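Endo-1,4-beta-xylanase (Pseudoalteromonas haloplanktis, PDB 2B4F) hydrolyses internal beta-1,4 linkages of xylan as a cold-adapted family 8 glycosidase, and may also act on beta-1,4-glucans. Local coordinates at residues F102-Q107 / G120-K125; Y203-F208 / V289-H294. The protein carries 1 engineered substitution. All coordinates share one frame; numbering follows the deposited sequence.

Interactions 1 and 2 lie apart in the fold, their centres about 25 Å and their nearest atoms about 8 Å apart. Interaction 1 sits farther out, about 17 Å from the chain centre, and joins helix 93-107 to the start of strand 123-128. Interaction 2 is about 10 Å from that centre, between the start of helix 206-215 and the second half of helix 283-296. The substrate groove connects them: Trp124 of interaction 1 and Tyr203 of interaction 2 both reach the same xylose of chain C, which is joined through O4 to C1 of the chain B xylose. Bound xylose is also hydrogen-bonded to Glu78 and Asp281. Neither aromatic side chain touches the opposing segment of its contact.

Interaction 1: F102-Q107 / G120-K125; sequences FAKAYQ and GVYAWK. With XYP (beta-D-xylopyranose), chain B; XYP (beta-D-xylopyranose), chain C.
Tyr122 keeps CG beside the backbone N (chi1 -76°), which brings its ring edge to Ala103 of helix 93-107; the like torsion of Gln107 (chi1 -71°) and its extended chain carry the amide to a water. Tyr122 CD2 meets Gln107 CB at 3.8 Å and Tyr122 CE2 lies 3.5 Å from Ala103 O, while Lys104 N sits at the ring edge. The Lys104 amine turns off to a salt bridge with Asp171. Gln107 O accepts Ala123 N at 2.9 Å, with an N-H...O angle of 145° and the donor tilted out of the carbonyl plane; Tyr122 CA adds a CA-H...O contact to that oxygen at 3.6 Å. The water bridges the Gln107 amide to the Ala123 carbonyl, accepting from NE2 and donating to O, each at 2.8 Å. Next along the chain, the Trp124 indole presents one face to sugar, with C1 of the chain B xylose over its centre and C4 of the chain C xylose nearer the rim. Lys125 CB covers the opposite face, and indole NE1 is hydrogen-bonded to Asp138. This is the CH-pi platform common in glycosidase clefts. Direct and water-mediated bonds thus tie the backbone before Trp124 to the helix, consistent with a fixed platform for xylan.

Interaction 2: Y203-F208 / V289-H294; sequences YHIPAF and VGLDAH. With XYP (beta-D-xylopyranose), chain C.
Leu291 spreads its two methyls against the start of helix 206-215; its CG stands anti to the backbone N (chi1 -179°), which turns the branch to Ile205, Ala207 and Phe208. Leu291 CD2 lies 3.9 Å from Ile205 CG2 and 4.0 Å from Ala207 CB, while Leu291 CD1 comes to 4.1 Å from Phe208 CE1; the leucine and phenylalanine side chains meet at about a right angle. Ile205 CG2 is held from two directions, because it also sits over the centre of the Phe208 ring, 3.6 Å above its plane. That ring goes on to stack with Phe151 and meets Tyr148 edge-to-face. Both helices belong to the (alpha/alpha)6 barrel of family 8 glycosidases, and the contact sets the first turn of helix 206-215, with Ile205 at its N-cap position, against the second half of helix 283-296. Asp292, one residue on from Leu291, points toward that turn and runs roughly perpendicular to Pro206. Its OD2 is 3.4 Å from Pro206 CB and 2.9 Å from Ala207 N, so the carboxylate faces a helix start, whose partial positive charge would tend to stabilise it. OD1 turns to other helices, taking a salt bridge from Arg233 and a hydrogen bond with His302. Were Asp292 replaced by an alanine, Arg233 would probably lose its buried counter-charge, His302 its partner, and the first turn of helix 206-215 the negative group facing it. Upstream, the chain leads away from the barrel helix toward the sugar: His204 is hydrogen-bonded through ND1 to Ser232 and through NE2 to Thr199, and Tyr203 extends its OH to 2.8 Å from O3 of the chain C xylose.

Interaction 1: F102-Q107 / G120-K125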
# COMPACT_ATOMS: atom_id res chain seq x y z
N PHE A 102 11.78 10.80 -11.24
CA PHE A 102 10.89 10.38 -12.30
C PHE A 102 9.48 10.84 -12.01
O PHE A 102 8.79 11.37 -12.89
CB PHE A 102 10.94 8.84 -12.45
CG PHE A 102 10.05 8.31 -13.54
CD1 PHE A 102 8.69 8.13 -13.34
CD2 PHE A 102 10.58 7.99 -14.78
CE1 PHE A 102 7.87 7.64 -14.34
CE2 PHE A 102 9.75 7.50 -15.80
CZ PHE A 102 8.41 7.33 -15.57
N ALA A 103 9.04 10.65 -10.77
CA ALA A 103 7.67 10.99 -10.38
C ALA A 103 7.44 12.48 -10.56
O ALA A 103 6.49 12.88 -11.21
CB ALA A 103 7.39 10.59 -8.95
N LYS A 104 8.34 13.29 -10.01
CA LYS A 104 8.21 14.75 -10.06
C LYS A 104 8.21 15.28 -11.51
O LYS A 104 7.45 16.19 -11.85
CB LYS A 104 9.32 15.39 -9.20
CG LYS A 104 8.95 16.72 -8.58
CD LYS A 104 10.10 17.25 -7.70
CE LYS A 104 9.80 18.66 -7.22
NZ LYS A 104 10.93 19.18 -6.40
N ALA A 105 9.03 14.68 -12.37
CA ALA A 105 9.16 15.11 -13.76
C ALA A 105 8.03 14.63 -14.67
O ALA A 105 7.53 15.40 -15.49
CB ALA A 105 10.47 14.65 -14.32
N TYR A 106 7.67 13.36 -14.55
CA TYR A 106 6.85 12.69 -15.56
C TYR A 106 5.45 12.29 -15.09
O TYR A 106 4.55 12.15 -15.92
CB TYR A 106 7.59 11.46 -16.11
CG TYR A 106 8.98 11.83 -16.56
CD1 TYR A 106 9.18 12.80 -17.55
CD2 TYR A 106 10.11 11.27 -15.96
CE1 TYR A 106 10.45 13.17 -17.95
CE2 TYR A 106 11.38 11.62 -16.37
CZ TYR A 106 11.55 12.59 -17.36
OH TYR A 106 12.81 12.97 -17.76
N GLN A 107 5.26 12.11 -13.79
CA GLN A 107 3.94 11.76 -13.26
C GLN A 107 3.15 12.99 -12.80
O GLN A 107 1.95 13.04 -12.98
CB GLN A 107 4.06 10.71 -12.13
CG GLN A 107 4.47 9.31 -12.65
CD GLN A 107 4.79 8.33 -11.53
OE1 GLN A 107 5.39 8.72 -10.52
NE2 GLN A 107 4.42 7.07 -11.72
N GLY A 120 -1.39 19.56 -9.87
CA GLY A 120 -0.46 19.01 -8.90
C GLY A 120 -0.65 17.56 -8.47
O GLY A 120 0.13 17.08 -7.67
N VAL A 121 -1.67 16.86 -8.98
CA VAL A 121 -1.84 15.45 -8.66
C VAL A 121 -0.99 14.62 -9.61
O VAL A 121 -0.50 15.12 -10.63
CB VAL A 121 -3.34 14.99 -8.68
CG1 VAL A 121 -4.19 15.96 -7.86
CG2 VAL A 121 -3.87 14.86 -10.09
N TYR A 122 -0.84 13.34 -9.29
CA TYR A 122 0.08 12.46 -10.00
C TYR A 122 -0.69 11.51 -10.92
O TYR A 122 -1.45 10.66 -10.46
CB TYR A 122 1.02 11.75 -8.99
CG TYR A 122 2.07 12.72 -8.51
CD1 TYR A 122 1.73 13.83 -7.73
CD2 TYR A 122 3.39 12.60 -8.92
CE1 TYR A 122 2.68 14.76 -7.35
CE2 TYR A 122 4.35 13.52 -8.54
CZ TYR A 122 4.00 14.60 -7.76
OH TYR A 122 4.99 15.52 -7.43
N ALA A 123 -0.50 11.71 -12.24
CA ALA A 123 -1.11 10.86 -13.27
C ALA A 123 -0.86 9.38 -12.98
O ALA A 123 0.29 8.94 -12.91
CB ALA A 123 -0.55 11.22 -14.63
N TRP A 124 -1.94 8.60 -12.79
CA TRP A 124 -1.78 7.26 -12.25
C TRP A 124 -1.18 6.27 -13.21
O TRP A 124 -0.62 5.27 -12.76
CB TRP A 124 -3.06 6.72 -11.64
CG TRP A 124 -4.03 6.08 -12.57
CD1 TRP A 124 -5.03 6.70 -13.27
CD2 TRP A 124 -4.15 4.68 -12.86
NE1 TRP A 124 -5.74 5.77 -13.99
CE2 TRP A 124 -5.23 4.53 -13.75
CE3 TRP A 124 -3.45 3.54 -12.45
CZ2 TRP A 124 -5.63 3.28 -14.24
CZ3 TRP A 124 -3.85 2.31 -12.92
CH2 TRP A 124 -4.92 2.19 -13.82
N LYS A 125 -1.36 6.51 -14.50
CA LYS A 125 -0.91 5.57 -15.52
C LYS A 125 -0.17 6.28 -16.66
O LYS A 125 -0.77 7.10 -17.38
CB LYS A 125 -2.11 4.80 -16.09
CG LYS A 125 -1.70 3.71 -17.06
CD LYS A 125 -2.88 3.06 -17.79
CE LYS A 125 -3.59 2.01 -16.95
NZ LYS A 125 -4.73 1.32 -17.73
C1 XYP B . -7.27 3.43 -10.45
C2 XYP B . -8.50 2.82 -11.11
C3 XYP B . -9.20 3.76 -12.13
C4 XYP B . -9.17 5.21 -11.65
C5 XYP B . -7.81 5.61 -11.08
O2 XYP B . -8.17 1.57 -11.71
O3 XYP B . -10.55 3.37 -12.38
O4 XYP B . -9.49 5.99 -12.69
O5 XYP B . -7.47 4.72 -10.05
C1 XYP C . -4.65 -0.63 -8.70
C2 XYP C . -4.55 0.41 -7.60
C3 XYP C . -5.61 1.50 -7.78
C4 XYP C . -5.78 1.95 -9.24
C5 XYP C . -5.75 0.76 -10.20
O2 XYP C . -4.75 -0.11 -6.30
O3 XYP C . -5.34 2.60 -6.92
O4 XYP C . -7.01 2.62 -9.28
O5 XYP C . -4.59 -0.02 -9.94
O HOH W 1 2.10 6.85 -13.33

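Interaction 2: Y203-F208 / V289-H294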
# COMPACT_ATOMS: atom_id res chain seq x y z
N TYR A 203 -7.14 2.13 0.57
CA TYR A 203 -6.39 3.38 0.57
C TYR A 203 -6.21 3.91 1.99
O TYR A 203 -5.49 4.88 2.20
CB TYR A 203 -7.11 4.45 -0.26
CG TYR A 203 -7.25 4.20 -1.75
CD1 TYR A 203 -6.84 2.99 -2.37
CD2 TYR A 203 -7.79 5.19 -2.56
CE1 TYR A 203 -6.99 2.79 -3.74
CE2 TYR A 203 -7.90 5.02 -3.93
CZ TYR A 203 -7.52 3.81 -4.51
OH TYR A 203 -7.68 3.66 -5.87
N HIS A 204 -6.88 3.30 2.96
CA HIS A 204 -6.90 3.80 4.31
C HIS A 204 -5.75 3.23 5.13
O HIS A 204 -5.68 2.03 5.35
CB HIS A 204 -8.21 3.49 4.99
CG HIS A 204 -9.33 4.37 4.54
ND1 HIS A 204 -9.78 5.43 5.29
CD2 HIS A 204 -10.04 4.38 3.39
CE1 HIS A 204 -10.73 6.05 4.62
NE2 HIS A 204 -10.91 5.44 3.46
N ILE A 205 -4.85 4.10 5.58
CA ILE A 205 -3.73 3.68 6.43
C ILE A 205 -3.67 4.69 7.56
O ILE A 205 -2.96 5.70 7.49
CB ILE A 205 -2.40 3.64 5.64
CG1 ILE A 205 -2.55 2.88 4.32
CG2 ILE A 205 -1.35 2.96 6.46
CD1 ILE A 205 -1.97 3.59 3.11
N PRO A 206 -4.50 4.47 8.58
CA PRO A 206 -4.66 5.46 9.65
C PRO A 206 -3.34 5.96 10.27
O PRO A 206 -3.17 7.16 10.49
CB PRO A 206 -5.55 4.72 10.65
CG PRO A 206 -6.36 3.78 9.80
CD PRO A 206 -5.39 3.30 8.77
N ALA A 207 -2.40 5.05 10.50
CA ALA A 207 -1.12 5.42 11.11
C ALA A 207 -0.33 6.41 10.29
O ALA A 207 0.41 7.21 10.85
CB ALA A 207 -0.30 4.18 11.38
N PHE A 208 -0.46 6.37 8.96
CA PHE A 208 0.23 7.35 8.12
C PHE A 208 -0.29 8.75 8.46
O PHE A 208 0.49 9.69 8.50
CB PHE A 208 -0.00 7.11 6.63
CG PHE A 208 0.85 6.02 6.00
CD1 PHE A 208 1.61 5.14 6.75
CD2 PHE A 208 0.84 5.87 4.61
CE1 PHE A 208 2.35 4.13 6.13
CE2 PHE A 208 1.58 4.88 4.00
CZ PHE A 208 2.34 4.00 4.77
N VAL A 289 -4.49 -2.94 8.23
CA VAL A 289 -4.97 -3.08 9.61
C VAL A 289 -3.82 -3.60 10.48
O VAL A 289 -3.58 -3.08 11.55
CB VAL A 289 -6.20 -4.03 9.70
CG1 VAL A 289 -6.60 -4.29 11.14
CG2 VAL A 289 -7.38 -3.44 8.96
N GLY A 290 -3.09 -4.61 9.99
CA GLY A 290 -1.88 -5.07 10.65
C GLY A 290 -0.84 -3.98 10.86
O GLY A 290 -0.25 -3.88 11.94
N LEU A 291 -0.61 -3.17 9.83
CA LEU A 291 0.32 -2.06 9.88
C LEU A 291 -0.12 -1.12 10.99
O LEU A 291 0.68 -0.73 11.85
CB LEU A 291 0.36 -1.34 8.52
CG LEU A 291 1.29 -0.14 8.34
CD1 LEU A 291 1.44 0.17 6.83
CD2 LEU A 291 0.82 1.11 9.11
N ASP A 292 -1.41 -0.76 10.99
CA ASP A 292 -1.91 0.19 11.96
C ASP A 292 -1.81 -0.35 13.37
O ASP A 292 -1.47 0.38 14.28
CB ASP A 292 -3.37 0.58 11.68
CG ASP A 292 -3.79 1.80 12.47
OD1 ASP A 292 -4.69 1.72 13.33
OD2 ASP A 292 -3.24 2.89 12.28
N ALA A 293 -2.15 -1.63 13.54
CA ALA A 293 -2.06 -2.28 14.85
C ALA A 293 -0.62 -2.23 15.39
O ALA A 293 -0.37 -1.87 16.55
CB ALA A 293 -2.53 -3.70 14.74
N HIS A 294 0.32 -2.59 14.53
CA HIS A 294 1.76 -2.59 14.87
C HIS A 294 2.24 -1.19 15.22
O HIS A 294 2.80 -0.97 16.29
CB HIS A 294 2.58 -3.20 13.73
CG HIS A 294 4.01 -3.45 14.07
ND1 HIS A 294 5.02 -3.50 13.12
CD2 HIS A 294 4.62 -3.65 15.27
CE1 HIS A 294 6.18 -3.71 13.72
NE2 HIS A 294 5.97 -3.80 15.02
C1 XYP C . -4.65 -0.63 -8.70
C2 XYP C . -4.55 0.41 -7.60
C3 XYP C . -5.61 1.50 -7.78
C4 XYP C . -5.78 1.95 -9.24
C5 XYP C . -5.75 0.76 -10.20
O2 XYP C . -4.75 -0.11 -6.30
O3 XYP C . -5.34 2.60 -6.92
O4 XYP C . -7.01 2.62 -9.28
O5 XYP C . -4.59 -0.02 -9.94